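Local coordinates for protein NADP-dependent 2-hydroxyacid dehydrogenase (Rhizobium etli, PDB 4XCV) that binds NADPH and probably catalyses the NADP-dependent interconversion of 2-hydroxyacids and 2-oxoacids, as a member of the D-isomer-specific 2-hydroxyacid dehydrogenase family, at residues 86-95 with 309-317. Sequence-based numbering, arbitrary orientation.
Sequences LPDIPIVRFV and PLQFVIDRA. With NDP (NADPH dihydro-nicotinamide-adenine-dinucleotide phosphate), chain B.
Arg93 N donates to Phe312 O (2.9 Å) and Ile314 N to Ile91 O (2.9 Å), so Val92 and Val313 form a single antiparallel beta bridge. A water extends it, accepting from Ile91 N and donating to Ile314 O. Outward along Arg93, CB and CD each touch Ile314 CG2 (4.0 Å), CG lies nearest Phe312 O (3.5 Å), then Phe312 CB, and the extended chain carries the guanidinium to the NADPH diphosphate. In one of two modelled conformers, NH2 bonds NDP O2N in the guanidinium plane (2.6 Å), with Val95 CG2 over the centre of one face and O2A toward the rim of the other. Val95 CB sits above the Phe312 ring, 3.8 Å from its centroid and 10° off the normal, a CH-pi contact. Arg316, bent at chi2 and chi3 (-76° and -81°), folds back; NH1 reaches Pro87 O (3.1 Å) and Leu86 CD2 covers a guanidinium face. Replacing Arg316 with alanine would probably leave Pro87 O without this donor and uncover Leu86. After helix 292-305, whose Phe304 meets Leu310, the chain returns to edge strand 91-92 of the five-stranded parallel sheet, apart from the seven-stranded NAD-binding one, beside strand 69-72, with Ile314 on helix 78-81.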
loop_
_atom_site.group_PDB
_atom_site.type_symbol
_atom_site.label_atom_id
_atom_site.label_comp_id
_atom_site.label_asym_id
_atom_site.label_seq_id
_atom_site.Cartn_x
_atom_site.Cartn_y
_atom_site.Cartn_z
ATOM N N LEU A 86 20.335 -37.705 -1.735
ATOM C CA LEU A 86 18.940 -37.277 -1.678
ATOM C C LEU A 86 18.132 -38.305 -2.464
ATOM O O LEU A 86 18.384 -38.503 -3.650
ATOM C CB LEU A 86 18.790 -35.882 -2.303
ATOM C CG LEU A 86 17.423 -35.184 -2.286
ATOM C CD1 LEU A 86 16.968 -34.865 -0.882
ATOM C CD2 LEU A 86 17.526 -33.897 -3.106
ATOM N N PRO A 87 17.146 -38.957 -1.818
ATOM C CA PRO A 87 16.428 -40.017 -2.525
ATOM C C PRO A 87 15.473 -39.498 -3.602
ATOM O O PRO A 87 15.085 -38.328 -3.577
ATOM C CB PRO A 87 15.655 -40.730 -1.410
ATOM C CG PRO A 87 15.563 -39.748 -0.291
ATOM C CD PRO A 87 16.818 -38.934 -0.382
ATOM N N ASP A 88 15.128 -40.377 -4.538
ATOM C CA ASP A 88 14.298 -40.015 -5.683
ATOM C C ASP A 88 12.854 -40.232 -5.270
ATOM O O ASP A 88 12.205 -41.192 -5.656
ATOM C CB ASP A 88 14.672 -40.890 -6.886
ATOM C CG ASP A 88 13.908 -40.539 -8.145
ATOM O OD1 ASP A 88 13.150 -39.530 -8.180
ATOM O OD2 ASP A 88 14.093 -41.278 -9.138
ATOM N N ILE A 89 12.406 -39.350 -4.391
ATOM C CA ILE A 89 11.051 -39.332 -3.888
ATOM C C ILE A 89 10.579 -37.878 -3.922
ATOM O O ILE A 89 11.398 -36.957 -4.003
ATOM C CB ILE A 89 10.943 -39.856 -2.435
ATOM C CG1 ILE A 89 11.872 -39.088 -1.471
ATOM C CG2 ILE A 89 11.261 -41.354 -2.362
ATOM C CD1 ILE A 89 11.703 -39.498 -0.017
ATOM N N PRO A 90 9.264 -37.662 -3.866
ATOM C CA PRO A 90 8.784 -36.277 -3.971
ATOM C C PRO A 90 9.281 -35.413 -2.830
ATOM O O PRO A 90 9.347 -35.851 -1.682
ATOM C CB PRO A 90 7.263 -36.417 -3.900
ATOM C CG PRO A 90 6.990 -37.798 -4.383
ATOM C CD PRO A 90 8.150 -38.637 -3.935
ATOM N N ILE A 91 9.644 -34.178 -3.176
ATOM C CA ILE A 91 9.955 -33.164 -2.203
ATOM C C ILE A 91 8.907 -32.082 -2.318
ATOM O O ILE A 91 8.704 -31.517 -3.405
ATOM C CB ILE A 91 11.332 -32.555 -2.478
ATOM C CG1 ILE A 91 12.417 -33.639 -2.357
ATOM C CG2 ILE A 91 11.588 -31.411 -1.506
ATOM C CD1 ILE A 91 13.705 -33.287 -3.007
ATOM N N VAL A 92 8.218 -31.825 -1.234
ATOM C CA VAL A 92 7.085 -30.898 -1.169
ATOM C C VAL A 92 7.537 -29.615 -0.501
ATOM O O VAL A 92 8.047 -29.652 0.623
ATOM C CB VAL A 92 5.902 -31.540 -0.373
ATOM C CG1 VAL A 92 4.751 -30.580 -0.141
ATOM C CG2 VAL A 92 5.404 -32.763 -1.077
ATOM N N ARG A 93 7.354 -28.472 -1.160
ATOM C CA ARG A 93 7.721 -27.217 -0.518
ATOM C C ARG A 93 6.603 -26.669 0.323
ATOM O O ARG A 93 5.450 -27.038 0.185
ATOM C CB ARG A 93 8.243 -26.205 -1.522
ATOM C CG ARG A 93 7.180 -25.665 -2.374
ATOM C CD ARG A 93 7.840 -24.841 -3.485
ATOM N NE ARG A 93 6.897 -23.980 -4.072
ATOM C CZ ARG A 93 6.747 -22.699 -3.736
ATOM N NH1 ARG A 93 7.501 -22.073 -2.813
ATOM N NH2 ARG A 93 5.814 -22.049 -4.336
ATOM N N PHE A 94 6.980 -25.865 1.300
ATOM C CA PHE A 94 6.063 -25.316 2.216
ATOM C C PHE A 94 5.464 -24.117 1.568
ATOM O O PHE A 94 6.157 -23.113 1.383
ATOM C CB PHE A 94 6.758 -24.969 3.521
ATOM C CG PHE A 94 5.881 -24.263 4.502
ATOM C CD1 PHE A 94 4.487 -24.458 4.560
ATOM C CD2 PHE A 94 6.456 -23.426 5.432
ATOM C CE1 PHE A 94 3.710 -23.781 5.436
ATOM C CE2 PHE A 94 5.660 -22.801 6.383
ATOM C CZ PHE A 94 4.290 -22.981 6.370
ATOM N N VAL A 95 4.214 -24.228 1.142
ATOM C CA VAL A 95 3.450 -23.150 0.637
ATOM C C VAL A 95 2.361 -22.883 1.642
ATOM O O VAL A 95 1.363 -23.634 1.792
ATOM C CB VAL A 95 2.883 -23.401 -0.789
ATOM C CG1 VAL A 95 1.963 -22.278 -1.214
ATOM C CG2 VAL A 95 4.026 -23.518 -1.768
ATOM N N PRO A 309 -2.853 -36.763 -5.427
ATOM C CA PRO A 309 -1.542 -36.190 -5.682
ATOM C C PRO A 309 -1.085 -35.253 -4.603
ATOM O O PRO A 309 -1.866 -34.425 -4.130
ATOM C CB PRO A 309 -1.726 -35.377 -6.987
ATOM C CG PRO A 309 -3.040 -35.738 -7.488
ATOM C CD PRO A 309 -3.857 -36.390 -6.437
ATOM N N LEU A 310 0.184 -35.321 -4.263
ATOM C CA LEU A 310 0.815 -34.283 -3.476
ATOM C C LEU A 310 0.814 -32.987 -4.242
ATOM O O LEU A 310 0.931 -32.992 -5.492
ATOM C CB LEU A 310 2.226 -34.643 -3.151
ATOM C CG LEU A 310 2.446 -35.818 -2.202
ATOM C CD1 LEU A 310 3.873 -36.366 -2.361
ATOM C CD2 LEU A 310 2.151 -35.496 -0.737
ATOM N N GLN A 311 0.654 -31.899 -3.533
ATOM C CA GLN A 311 0.737 -30.559 -4.119
ATOM C C GLN A 311 2.101 -29.926 -3.811
ATOM O O GLN A 311 2.776 -30.299 -2.865
ATOM C CB GLN A 311 -0.401 -29.705 -3.567
ATOM C CG GLN A 311 -1.765 -30.238 -3.942
ATOM C CD GLN A 311 -2.905 -29.599 -3.230
ATOM O OE1 GLN A 311 -2.840 -29.295 -2.043
ATOM N NE2 GLN A 311 -4.008 -29.426 -3.966
ATOM N N PHE A 312 2.486 -28.929 -4.587
ATOM C CA PHE A 312 3.686 -28.135 -4.321
ATOM C C PHE A 312 4.960 -28.978 -4.395
ATOM O O PHE A 312 5.930 -28.715 -3.665
ATOM C CB PHE A 312 3.591 -27.376 -2.979
ATOM C CG PHE A 312 2.271 -26.725 -2.751
ATOM C CD1 PHE A 312 1.826 -25.701 -3.589
ATOM C CD2 PHE A 312 1.439 -27.176 -1.757
ATOM C CE1 PHE A 312 0.589 -25.128 -3.370
ATOM C CE2 PHE A 312 0.214 -26.591 -1.527
ATOM C CZ PHE A 312 -0.218 -25.597 -2.350
ATOM N N VAL A 313 4.960 -29.967 -5.264
ATOM C CA VAL A 313 6.113 -30.819 -5.467
ATOM C C VAL A 313 7.121 -30.082 -6.314
ATOM O O VAL A 313 6.755 -29.481 -7.345
ATOM C CB VAL A 313 5.742 -32.153 -6.109
ATOM C CG1 VAL A 313 6.966 -33.024 -6.366
ATOM C CG2 VAL A 313 4.709 -32.903 -5.267
ATOM N N ILE A 314 8.351 -30.087 -5.886
ATOM C CA ILE A 314 9.340 -29.395 -6.668
ATOM C C ILE A 314 9.788 -30.201 -7.868
ATOM O O ILE A 314 9.780 -31.441 -7.925
ATOM C CB ILE A 314 10.476 -28.934 -5.817
ATOM C CG1 ILE A 314 11.259 -30.111 -5.337
ATOM C CG2 ILE A 314 9.963 -28.030 -4.662
ATOM C CD1 ILE A 314 12.520 -30.317 -6.093
ATOM N N ASP A 315 10.247 -29.437 -8.840
ATOM C CA ASP A 315 10.734 -29.965 -10.104
ATOM C C ASP A 315 12.227 -30.148 -9.939
ATOM O O ASP A 315 13.000 -29.195 -9.960
ATOM C CB ASP A 315 10.404 -28.920 -11.193
ATOM C CG ASP A 315 10.849 -29.304 -12.593
ATOM O OD1 ASP A 315 11.754 -30.128 -12.773
ATOM O OD2 ASP A 315 10.271 -28.692 -13.528
ATOM N N ARG A 316 12.639 -31.394 -9.720
ATOM C CA ARG A 316 14.036 -31.655 -9.413
ATOM C C ARG A 316 15.001 -31.195 -10.497
ATOM O O ARG A 316 16.021 -30.594 -10.209
ATOM C CB ARG A 316 14.296 -33.164 -9.163
ATOM C CG ARG A 316 13.777 -33.682 -7.849
ATOM C CD ARG A 316 14.668 -33.247 -6.686
ATOM N NE ARG A 316 15.887 -34.044 -6.484
ATOM C CZ ARG A 316 15.948 -35.250 -5.899
ATOM N NH1 ARG A 316 14.845 -35.883 -5.485
ATOM N NH2 ARG A 316 17.136 -35.851 -5.770
ATOM N N ALA A 317 14.645 -31.431 -11.750
ATOM C CA ALA A 317 15.511 -31.061 -12.842
ATOM C C ALA A 317 15.662 -29.535 -12.925
ATOM O O ALA A 317 16.730 -29.021 -13.253
ATOM C CB ALA A 317 14.961 -31.633 -14.138
HETATM P PA NDP B . 7.035 -20.569 -7.281
HETATM O O1A NDP B . 5.546 -20.717 -7.218
HETATM O O2A NDP B . 7.924 -21.789 -7.408
HETATM O O5B NDP B . 7.344 -19.562 -8.485
HETATM C C5B NDP B . 8.702 -19.344 -8.880
HETATM C C4B NDP B . 8.675 -18.423 -10.076
HETATM O O4B NDP B . 10.022 -18.091 -10.400
HETATM C C3B NDP B . 8.048 -19.074 -11.286
HETATM O O3B NDP B . 7.289 -18.104 -12.037
HETATM C C2B NDP B . 9.274 -19.506 -12.045
HETATM O O2B NDP B . 9.102 -19.618 -13.485
HETATM C C1B NDP B . 10.227 -18.348 -11.756
HETATM N N9A NDP B . 11.631 -18.680 -12.003
HETATM C C8A NDP B . 12.322 -19.651 -11.373
HETATM N N7A NDP B . 13.568 -19.742 -11.932
HETATM C C5A NDP B . 13.603 -18.829 -12.949
HETATM C C6A NDP B . 14.552 -18.503 -13.917
HETATM N N6A NDP B . 15.757 -19.073 -13.931
HETATM N N1A NDP B . 14.238 -17.556 -14.809
HETATM C C2A NDP B . 13.032 -16.948 -14.782
HETATM N N3A NDP B . 12.063 -17.217 -13.891
HETATM C C4A NDP B . 12.399 -18.164 -12.988
HETATM O O3 NDP B . 7.565 -19.758 -5.997
HETATM P PN NDP B . 6.776 -18.741 -5.035
HETATM O O1N NDP B . 6.154 -17.704 -5.909
HETATM O O2N NDP B . 5.880 -19.453 -4.138
HETATM O O5D NDP B . 7.966 -18.175 -4.167
HETATM C C5D NDP B . 9.094 -17.545 -4.791
HETATM C C4D NDP B . 10.216 -17.500 -3.747
HETATM O O4D NDP B . 9.902 -16.557 -2.732
HETATM C C3D NDP B . 10.444 -18.776 -2.983
HETATM O O3D NDP B . 11.280 -19.687 -3.719
HETATM C C2D NDP B . 11.087 -18.314 -1.686
HETATM O O2D NDP B . 12.528 -18.392 -1.808
HETATM C C1D NDP B . 10.720 -16.861 -1.593
HETATM N N1N NDP B . 9.944 -16.471 -0.413
HETATM C C2N NDP B . 10.356 -15.429 0.377
HETATM C C3N NDP B . 9.715 -15.114 1.526
HETATM C C7N NDP B . 10.100 -14.000 2.353
HETATM O O7N NDP B . 9.699 -14.016 3.541
HETATM N N7N NDP B . 10.811 -12.975 1.917
HETATM C C4N NDP B . 8.493 -15.851 1.915
HETATM C C5N NDP B . 8.134 -16.905 0.983
HETATM C C6N NDP B . 8.816 -17.228 -0.093
HETATM P P2B NDP B . 8.000 -20.647 -14.082
HETATM O O1X NDP B . 8.279 -20.694 -15.549
HETATM O O2X NDP B . 8.244 -21.968 -13.373
HETATM O O3X NDP B . 6.675 -20.119 -13.711
HETATM O O HOH W 1 10.199 -33.634 -6.094
#